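Putative aminotransferase (Actinomadura melliaura, PDB 4ZWV) is a putative sugar aminotransferase that probably uses pyridoxal 5'-phosphate to transfer an amino group in biosynthesis of the aminopentose of the indolocarbazole AT2433. Local coordinates at residues E76-P81 against R97-D102; T87-L92 against D325-V330; L108-D113 against I126-W131. All blocks are in the same frame, centred on the assembly; numbering follows the deposited sequence.

Contact 1: residues E76-P81 against R97-D102; sequences EVLSTP and RITWVD
Strands 76-79 and 97-100 run parallel, bridged from Glu76-Arg97 to Ser79-Trp100, with their axes 4.7 Å apart at closest approach and twisted by 37°. Joined through helix 85-93, they make a beta-alpha-beta crossover at the edge of the central sheet, in keeping with the fold-type I architecture of pyridoxal phosphate enzymes. The ladder alternates in the parallel manner: Val77 gives its N-H to Arg97 O and takes one from Thr99 N, then Ser79 repeats the pattern with Thr99 O and Val101 N.

On the face carrying Glu76, Leu78 and Thr99, the Glu76 chain leaves with CG opposite its backbone N (chi1 169°) and stays extended, which brings its carboxylate to Thr99. The hydroxyl OG1 of Thr99 donates to Glu76 OE1 over 2.6 Å, meeting that oxygen on its anti side and 21° out of the carboxylate plane. Thr123 and Ser120 hold OE2. Arg97 NH1 makes a long salt bridge with Glu76 OE1 (3.9 Å), probably electrostatic only, since no N-H points there, while its NH2 pairs with Asp75. Thr99 CG2 lies alongside Leu78 CD2 at 3.5 Å. A valine in place of Thr99 would probably leave the buried OE1 of Glu76 without this hydroxyl donor.

Across the sheet, the Trp100 ring is sandwiched: Pro81 CB makes a CH-pi contact 3.9 Å from the six-membered ring centroid, and Ile98 CG2 lies over the opposite face. Beyond the strands, Thr80 OG1 donates to Val101 O at 2.8 Å.

Contact 2: residues T87-L92 against D325-V330; sequences TNWAIL and DEHSCV
Trp89, on helix 85-93, reaches out to His327, Cys329 and Val330 of a loop that arrives from far along the chain, and its indole gives the largest single share of the buried surface. With CG opposite the carbonyl carbon (chi1 -67°), the tryptophan sends the benzo end of its ring system forward; His327 and Cys329 share its CZ2 and CH2 carbons, while Val330 takes CZ3. The His327 side chain crosses that of Trp89 at about a right angle, with CD2 3.6 Å from Trp89 CZ2; the ring planes are inclined at 62°. Cys329 swings its sulfur between its own backbone N and carbonyl carbon (chi1 69°), which aims SG at the same outer carbons. The sulfur stands 4.0 Å from the centroid of the Trp89 six-membered ring, slanting toward it in a sulfur-aromatic contact. Val330 finishes the row: its CG1 approaches Trp89 CZ3 at 4.0 Å and also meets Leu92 CD1, one turn further along the helix, at 3.8 Å.

The loop is bent to present these groups by a tight turn in which Val330 N donates to His327 O. The rings are held by their polar atoms outside this interface. His327 NE2 is hydrogen-bonded to Glu85 OE2, near the start of the same helix, and Trp89 NE1 to Tyr217 O of the second subunit, whose Gly236 and Trp235 pack on Trp89 and Leu92.

The chemistry is thus divided: dispersion and the polarisable sulfur join helix to loop, while directional bonds at the ring nitrogens probably help to fix each ring's rotation. Trp89 consequently couples the loop, its helix and the dimer partner, about 7 Å from the side chain of the cofactor-binding Thr58.

Contact 3: residues L108-D113 against I126-W131; sequences LTMDLD and IIVVHW
Two side chains that leave the backbone the same way, Met110 (present as selenomethionine) toward Val128 and Trp131 toward Leu108, bring these segments together: each sets CG opposite its own backbone N, with chi1 -177° and -178°. They lie in the crossover that leads from strand 97-100 through helix 112-118 to strand 123-129, a beta-alpha-beta connection that passes strand 76-79 within the central sheet.

The Met110 side chain crosses that of Val128 at about a right angle, its SE resting 4.1 Å from Val128 CG1. It runs straight as far as SE and then bends (chi3 -80°), which lowers CE to 3.3 Å from Ile127 O and into apolar contact with Ile126 CG2. The methyl end therefore rides on the backbone of the strand as much as on its side chains.

Where the strand ends, an inverse gamma turn centred on His130 turns the chain into Trp131. CD1 of this indole lies 3.3 Å from Leu108 O, and the Thr109 and Trp131 side chains run antiparallel past one another, Thr109 CG2 4.0 Å from Trp131 CB. Beyond the contact, the Trp131 ring meets that of His164, a pyridoxal phosphate-binding residue, with the planes at about 35°, which puts this end of the contact beside the cofactor site.

Asp111 N-caps helix 112-118, its OD1 accepting from Asp114 N and, weakly, from Asp113 N. The polar link across the two segments is a single water, which accepts from Met110 N at 3.0 Å and donates to Val129 O at 2.8 Å.

Overall arrangement
All three contacts are largely buried, yet they sit at different levels of the fold. Contacts 1 and 3 share the central sheet: strands 76-79 and 123-129 are neighbours, Leu78 O meeting Ile127 N, and Val101 packs on Met110. Contact 2 lies on another layer, where helix 85-93, the connector within contact 1, meets a remote loop at the subunit boundary. Asn88 ties that helix back to Ser79 and Thr80, while Thr87 and Ile91 press on Ile127. Chemistry follows place: a direct backbone ladder within the sheet, apolar touches and a bridging water where a connecting loop crosses it, and aromatic and sulfur packing toward the dimer interface.

Contact 1: residues E76-P81 against R97-D102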
# COMPACT_ATOMS: atom_id res chain seq x y z
N GLU A 76 -0.93 -22.03 9.47
CA GLU A 76 0.28 -21.65 10.18
C GLU A 76 1.37 -21.12 9.25
O GLU A 76 1.73 -21.77 8.27
CB GLU A 76 0.78 -22.85 10.97
CG GLU A 76 2.14 -22.73 11.58
CD GLU A 76 2.55 -24.03 12.26
OE1 GLU A 76 2.50 -24.08 13.50
OE2 GLU A 76 2.89 -25.00 11.54
N VAL A 77 1.91 -19.96 9.57
CA VAL A 77 3.12 -19.49 8.89
C VAL A 77 4.22 -19.43 9.93
O VAL A 77 4.04 -18.81 10.98
CB VAL A 77 2.94 -18.12 8.23
CG1 VAL A 77 4.24 -17.69 7.54
CG2 VAL A 77 1.79 -18.16 7.23
N LEU A 78 5.34 -20.07 9.64
CA LEU A 78 6.49 -20.09 10.54
C LEU A 78 7.37 -18.88 10.27
O LEU A 78 7.72 -18.61 9.12
CB LEU A 78 7.26 -21.39 10.38
CG LEU A 78 6.49 -22.63 10.83
CD1 LEU A 78 7.04 -23.93 10.24
CD2 LEU A 78 6.57 -22.69 12.33
N SER A 79 7.73 -18.16 11.32
CA SER A 79 8.48 -16.92 11.17
C SER A 79 9.21 -16.66 12.48
O SER A 79 8.78 -17.12 13.53
CB SER A 79 7.53 -15.77 10.83
OG SER A 79 8.24 -14.58 10.54
N THR A 80 10.33 -15.94 12.42
CA THR A 80 11.02 -15.55 13.64
C THR A 80 10.55 -14.15 14.06
O THR A 80 10.11 -13.36 13.23
CB THR A 80 12.56 -15.56 13.48
OG1 THR A 80 13.18 -15.75 14.76
CG2 THR A 80 13.08 -14.27 12.89
N PRO A 81 10.61 -13.85 15.37
CA PRO A 81 10.22 -12.52 15.81
C PRO A 81 11.33 -11.48 15.73
O PRO A 81 11.06 -10.30 15.96
CB PRO A 81 9.79 -12.73 17.26
CG PRO A 81 10.56 -13.93 17.71
CD PRO A 81 10.83 -14.78 16.50
N ARG A 97 -2.07 -17.65 11.20
CA ARG A 97 -1.53 -17.71 12.54
C ARG A 97 -0.00 -17.82 12.51
O ARG A 97 0.54 -18.66 11.79
CB ARG A 97 -2.16 -18.90 13.26
CG ARG A 97 -1.47 -19.39 14.49
CD ARG A 97 -2.32 -20.47 15.16
NE ARG A 97 -2.50 -21.66 14.33
CZ ARG A 97 -1.73 -22.74 14.42
NH1 ARG A 97 -0.74 -22.78 15.29
NH2 ARG A 97 -1.96 -23.80 13.64
N ILE A 98 0.69 -16.98 13.28
CA ILE A 98 2.14 -17.04 13.35
C ILE A 98 2.57 -18.11 14.35
O ILE A 98 2.07 -18.15 15.48
CB ILE A 98 2.76 -15.70 13.78
CG1 ILE A 98 2.37 -14.58 12.81
CG2 ILE A 98 4.27 -15.80 13.86
CD1 ILE A 98 2.69 -13.18 13.34
N THR A 99 3.49 -18.99 13.94
CA THR A 99 4.16 -19.86 14.88
C THR A 99 5.62 -19.42 14.93
O THR A 99 6.33 -19.48 13.91
CB THR A 99 4.07 -21.34 14.49
OG1 THR A 99 2.70 -21.76 14.57
CG2 THR A 99 4.91 -22.19 15.41
N TRP A 100 6.04 -18.92 16.09
CA TRP A 100 7.38 -18.36 16.20
C TRP A 100 8.46 -19.43 16.14
O TRP A 100 8.34 -20.48 16.75
CB TRP A 100 7.56 -17.59 17.52
CG TRP A 100 6.67 -16.41 17.70
CD1 TRP A 100 5.79 -16.20 18.72
CD2 TRP A 100 6.58 -15.25 16.85
NE1 TRP A 100 5.15 -14.99 18.56
CE2 TRP A 100 5.62 -14.38 17.43
CE3 TRP A 100 7.22 -14.86 15.66
CZ2 TRP A 100 5.28 -13.15 16.86
CZ3 TRP A 100 6.88 -13.63 15.10
CH2 TRP A 100 5.92 -12.80 15.69
N VAL A 101 9.51 -19.11 15.39
CA VAL A 101 10.71 -19.93 15.33
C VAL A 101 11.84 -19.18 16.02
O VAL A 101 11.95 -17.95 15.90
CB VAL A 101 11.10 -20.25 13.87
CG1 VAL A 101 12.31 -21.21 13.80
CG2 VAL A 101 9.91 -20.87 13.14
N ASP A 102 12.67 -19.93 16.75
CA ASP A 102 13.75 -19.35 17.52
C ASP A 102 14.85 -18.81 16.61
O ASP A 102 14.83 -19.02 15.39
CB ASP A 102 14.33 -20.40 18.47
CG ASP A 102 14.92 -19.81 19.74
OD1 ASP A 102 15.13 -18.58 19.82
OD2 ASP A 102 15.14 -20.61 20.68

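Contact 2: residues T87-L92 against D325-V330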
# COMPACT_ATOMS: atom_id res chain seq x y z
N THR A 87 7.22 -8.00 8.42
CA THR A 87 7.33 -9.42 8.09
C THR A 87 6.19 -10.21 8.69
O THR A 87 5.54 -11.02 8.04
CB THR A 87 8.65 -10.01 8.62
OG1 THR A 87 9.75 -9.22 8.15
CG2 THR A 87 8.81 -11.45 8.17
N ASN A 88 5.92 -9.92 9.95
CA ASN A 88 4.94 -10.69 10.69
C ASN A 88 3.54 -10.12 10.62
O ASN A 88 2.57 -10.87 10.64
CB ASN A 88 5.42 -10.81 12.14
CG ASN A 88 6.63 -11.70 12.23
OD1 ASN A 88 6.59 -12.79 11.69
ND2 ASN A 88 7.73 -11.21 12.82
N TRP A 89 3.41 -8.80 10.49
CA TRP A 89 2.07 -8.27 10.37
C TRP A 89 1.44 -8.64 9.03
O TRP A 89 0.22 -8.77 8.94
CB TRP A 89 2.05 -6.76 10.58
CG TRP A 89 2.42 -6.25 11.98
CD1 TRP A 89 2.48 -4.93 12.33
CD2 TRP A 89 2.76 -6.99 13.19
NE1 TRP A 89 2.83 -4.79 13.65
CE2 TRP A 89 3.01 -6.03 14.20
CE3 TRP A 89 2.86 -8.36 13.51
CZ2 TRP A 89 3.36 -6.39 15.51
CZ3 TRP A 89 3.23 -8.71 14.82
CH2 TRP A 89 3.47 -7.74 15.80
N ALA A 90 2.26 -8.83 8.00
CA ALA A 90 1.75 -9.33 6.71
C ALA A 90 1.05 -10.67 6.89
O ALA A 90 0.03 -10.94 6.25
CB ALA A 90 2.88 -9.43 5.69
N ILE A 91 1.60 -11.52 7.76
CA ILE A 91 1.00 -12.82 8.06
C ILE A 91 -0.37 -12.66 8.69
O ILE A 91 -1.33 -13.33 8.30
CB ILE A 91 1.90 -13.66 8.99
CG1 ILE A 91 3.25 -13.93 8.31
CG2 ILE A 91 1.20 -14.98 9.38
CD1 ILE A 91 4.31 -14.49 9.28
N LEU A 92 -0.47 -11.77 9.68
CA LEU A 92 -1.74 -11.55 10.37
C LEU A 92 -2.78 -10.96 9.41
O LEU A 92 -3.96 -11.35 9.45
CB LEU A 92 -1.54 -10.63 11.58
CG LEU A 92 -0.57 -11.19 12.62
CD1 LEU A 92 -0.42 -10.23 13.78
CD2 LEU A 92 -1.03 -12.56 13.09
N ASP A 325 7.47 -10.76 19.05
CA ASP A 325 6.66 -11.63 19.89
C ASP A 325 6.31 -11.00 21.24
O ASP A 325 5.47 -11.52 21.96
CB ASP A 325 7.37 -13.00 20.11
CG ASP A 325 8.74 -12.88 20.79
OD1 ASP A 325 9.46 -11.88 20.57
OD2 ASP A 325 9.10 -13.81 21.55
N GLU A 326 6.93 -9.86 21.55
CA GLU A 326 6.63 -9.15 22.80
C GLU A 326 5.45 -8.15 22.67
O GLU A 326 4.98 -7.63 23.67
CB GLU A 326 7.87 -8.40 23.31
CG GLU A 326 8.88 -9.32 23.98
CD GLU A 326 10.05 -8.57 24.60
OE1 GLU A 326 10.13 -7.34 24.46
OE2 GLU A 326 10.90 -9.22 25.25
N HIS A 327 5.01 -7.88 21.44
CA HIS A 327 3.92 -6.93 21.25
C HIS A 327 2.60 -7.47 21.77
O HIS A 327 2.29 -8.66 21.60
CB HIS A 327 3.80 -6.57 19.78
CG HIS A 327 4.92 -5.71 19.27
ND1 HIS A 327 5.30 -4.55 19.90
CD2 HIS A 327 5.74 -5.86 18.21
CE1 HIS A 327 6.30 -4.00 19.24
NE2 HIS A 327 6.59 -4.78 18.20
N SER A 328 1.80 -6.60 22.37
CA SER A 328 0.59 -7.08 23.02
C SER A 328 -0.42 -7.61 22.00
O SER A 328 -1.23 -8.47 22.33
CB SER A 328 -0.01 -5.98 23.91
OG SER A 328 -0.40 -4.85 23.16
N CYS A 329 -0.34 -7.15 20.74
CA CYS A 329 -1.26 -7.66 19.72
C CYS A 329 -1.05 -9.15 19.42
O CYS A 329 -1.92 -9.79 18.82
CB CYS A 329 -1.13 -6.85 18.42
SG CYS A 329 0.42 -7.06 17.50
N VAL A 330 0.08 -9.72 19.84
CA VAL A 330 0.31 -11.14 19.62
C VAL A 330 0.59 -11.87 20.94
O VAL A 330 1.24 -12.91 20.97
CB VAL A 330 1.48 -11.39 18.60
CG1 VAL A 330 1.00 -11.08 17.18
CG2 VAL A 330 2.72 -10.56 18.96

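Contact 3: residues L108-D113 against I126-W131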
# COMPACT_ATOMS: atom_id res chain seq x y z
N LEU A 108 22.08 -14.62 14.50
CA LEU A 108 20.89 -13.79 14.65
C LEU A 108 19.91 -13.96 13.49
O LEU A 108 19.12 -13.06 13.19
CB LEU A 108 21.25 -12.31 14.83
CG LEU A 108 22.18 -12.02 16.02
CD1 LEU A 108 22.31 -10.50 16.24
CD2 LEU A 108 21.73 -12.72 17.30
N THR A 109 19.95 -15.11 12.83
CA THR A 109 18.90 -15.44 11.87
C THR A 109 18.20 -16.71 12.34
O THR A 109 18.61 -17.32 13.33
CB THR A 109 19.45 -15.63 10.46
OG1 THR A 109 20.45 -16.65 10.48
CG2 THR A 109 20.09 -14.34 9.95
N MSE A 110 17.13 -17.08 11.65
CA MSE A 110 16.28 -18.20 12.06
C MSE A 110 17.06 -19.47 12.39
O MSE A 110 17.93 -19.90 11.63
CB MSE A 110 15.26 -18.51 10.97
CG MSE A 110 14.29 -19.61 11.35
SE MSE A 110 13.03 -20.02 9.93
CE MSE A 110 11.77 -18.57 10.16
N ASP A 111 16.73 -20.07 13.53
CA ASP A 111 17.28 -21.35 13.96
C ASP A 111 16.62 -22.45 13.12
O ASP A 111 15.45 -22.76 13.31
CB ASP A 111 17.03 -21.54 15.47
CG ASP A 111 17.52 -22.88 16.01
OD1 ASP A 111 17.67 -23.86 15.26
OD2 ASP A 111 17.73 -22.95 17.24
N LEU A 112 17.37 -23.03 12.19
CA LEU A 112 16.76 -24.00 11.28
C LEU A 112 16.50 -25.36 11.93
O LEU A 112 15.70 -26.13 11.42
CB LEU A 112 17.63 -24.17 10.03
CG LEU A 112 17.75 -22.89 9.18
CD1 LEU A 112 18.63 -23.13 7.95
CD2 LEU A 112 16.40 -22.37 8.76
N ASP A 113 17.17 -25.66 13.04
CA ASP A 113 16.85 -26.86 13.82
C ASP A 113 15.45 -26.71 14.41
O ASP A 113 14.64 -27.64 14.40
CB ASP A 113 17.86 -27.09 14.94
CG ASP A 113 19.23 -27.45 14.42
OD1 ASP A 113 19.32 -28.31 13.52
OD2 ASP A 113 20.22 -26.87 14.91
N ILE A 126 6.70 -20.67 5.18
CA ILE A 126 7.78 -20.23 6.05
C ILE A 126 8.30 -18.92 5.48
O ILE A 126 8.56 -18.86 4.30
CB ILE A 126 8.91 -21.27 6.10
CG1 ILE A 126 8.38 -22.62 6.58
CG2 ILE A 126 10.06 -20.76 6.99
CD1 ILE A 126 9.23 -23.79 6.11
N ILE A 127 8.38 -17.87 6.30
CA ILE A 127 9.05 -16.65 5.85
C ILE A 127 10.43 -16.63 6.49
O ILE A 127 10.55 -16.72 7.71
CB ILE A 127 8.27 -15.37 6.21
CG1 ILE A 127 6.87 -15.42 5.57
CG2 ILE A 127 9.03 -14.14 5.72
CD1 ILE A 127 6.04 -14.14 5.79
N VAL A 128 11.47 -16.56 5.66
CA VAL A 128 12.82 -16.50 6.21
C VAL A 128 13.38 -15.11 5.93
O VAL A 128 13.21 -14.57 4.84
CB VAL A 128 13.75 -17.59 5.65
CG1 VAL A 128 13.20 -18.98 5.99
CG2 VAL A 128 13.95 -17.46 4.15
N VAL A 129 14.00 -14.52 6.94
CA VAL A 129 14.51 -13.15 6.83
C VAL A 129 16.02 -13.15 6.82
O VAL A 129 16.66 -13.66 7.75
CB VAL A 129 13.99 -12.27 7.98
CG1 VAL A 129 14.50 -10.84 7.82
CG2 VAL A 129 12.47 -12.26 8.00
N HIS A 130 16.60 -12.57 5.77
CA HIS A 130 18.05 -12.41 5.69
C HIS A 130 18.43 -11.19 6.53
O HIS A 130 18.75 -10.12 6.02
CB HIS A 130 18.50 -12.26 4.24
CG HIS A 130 18.07 -13.39 3.35
ND1 HIS A 130 18.54 -14.68 3.49
CD2 HIS A 130 17.22 -13.40 2.30
CE1 HIS A 130 18.00 -15.44 2.55
NE2 HIS A 130 17.18 -14.69 1.82
N TRP A 131 18.36 -11.39 7.85
CA TRP A 131 18.34 -10.30 8.82
C TRP A 131 19.64 -9.51 8.85
O TRP A 131 20.72 -10.09 8.92
CB TRP A 131 18.02 -10.88 10.19
CG TRP A 131 17.90 -9.88 11.31
CD1 TRP A 131 18.67 -9.83 12.44
CD2 TRP A 131 16.97 -8.80 11.39
NE1 TRP A 131 18.26 -8.78 13.24
CE2 TRP A 131 17.22 -8.13 12.61
CE3 TRP A 131 15.96 -8.33 10.56
CZ2 TRP A 131 16.49 -7.01 13.01
CZ3 TRP A 131 15.23 -7.22 10.96
CH2 TRP A 131 15.50 -6.58 12.18
O HOH W 1 16.05 -14.70 10.27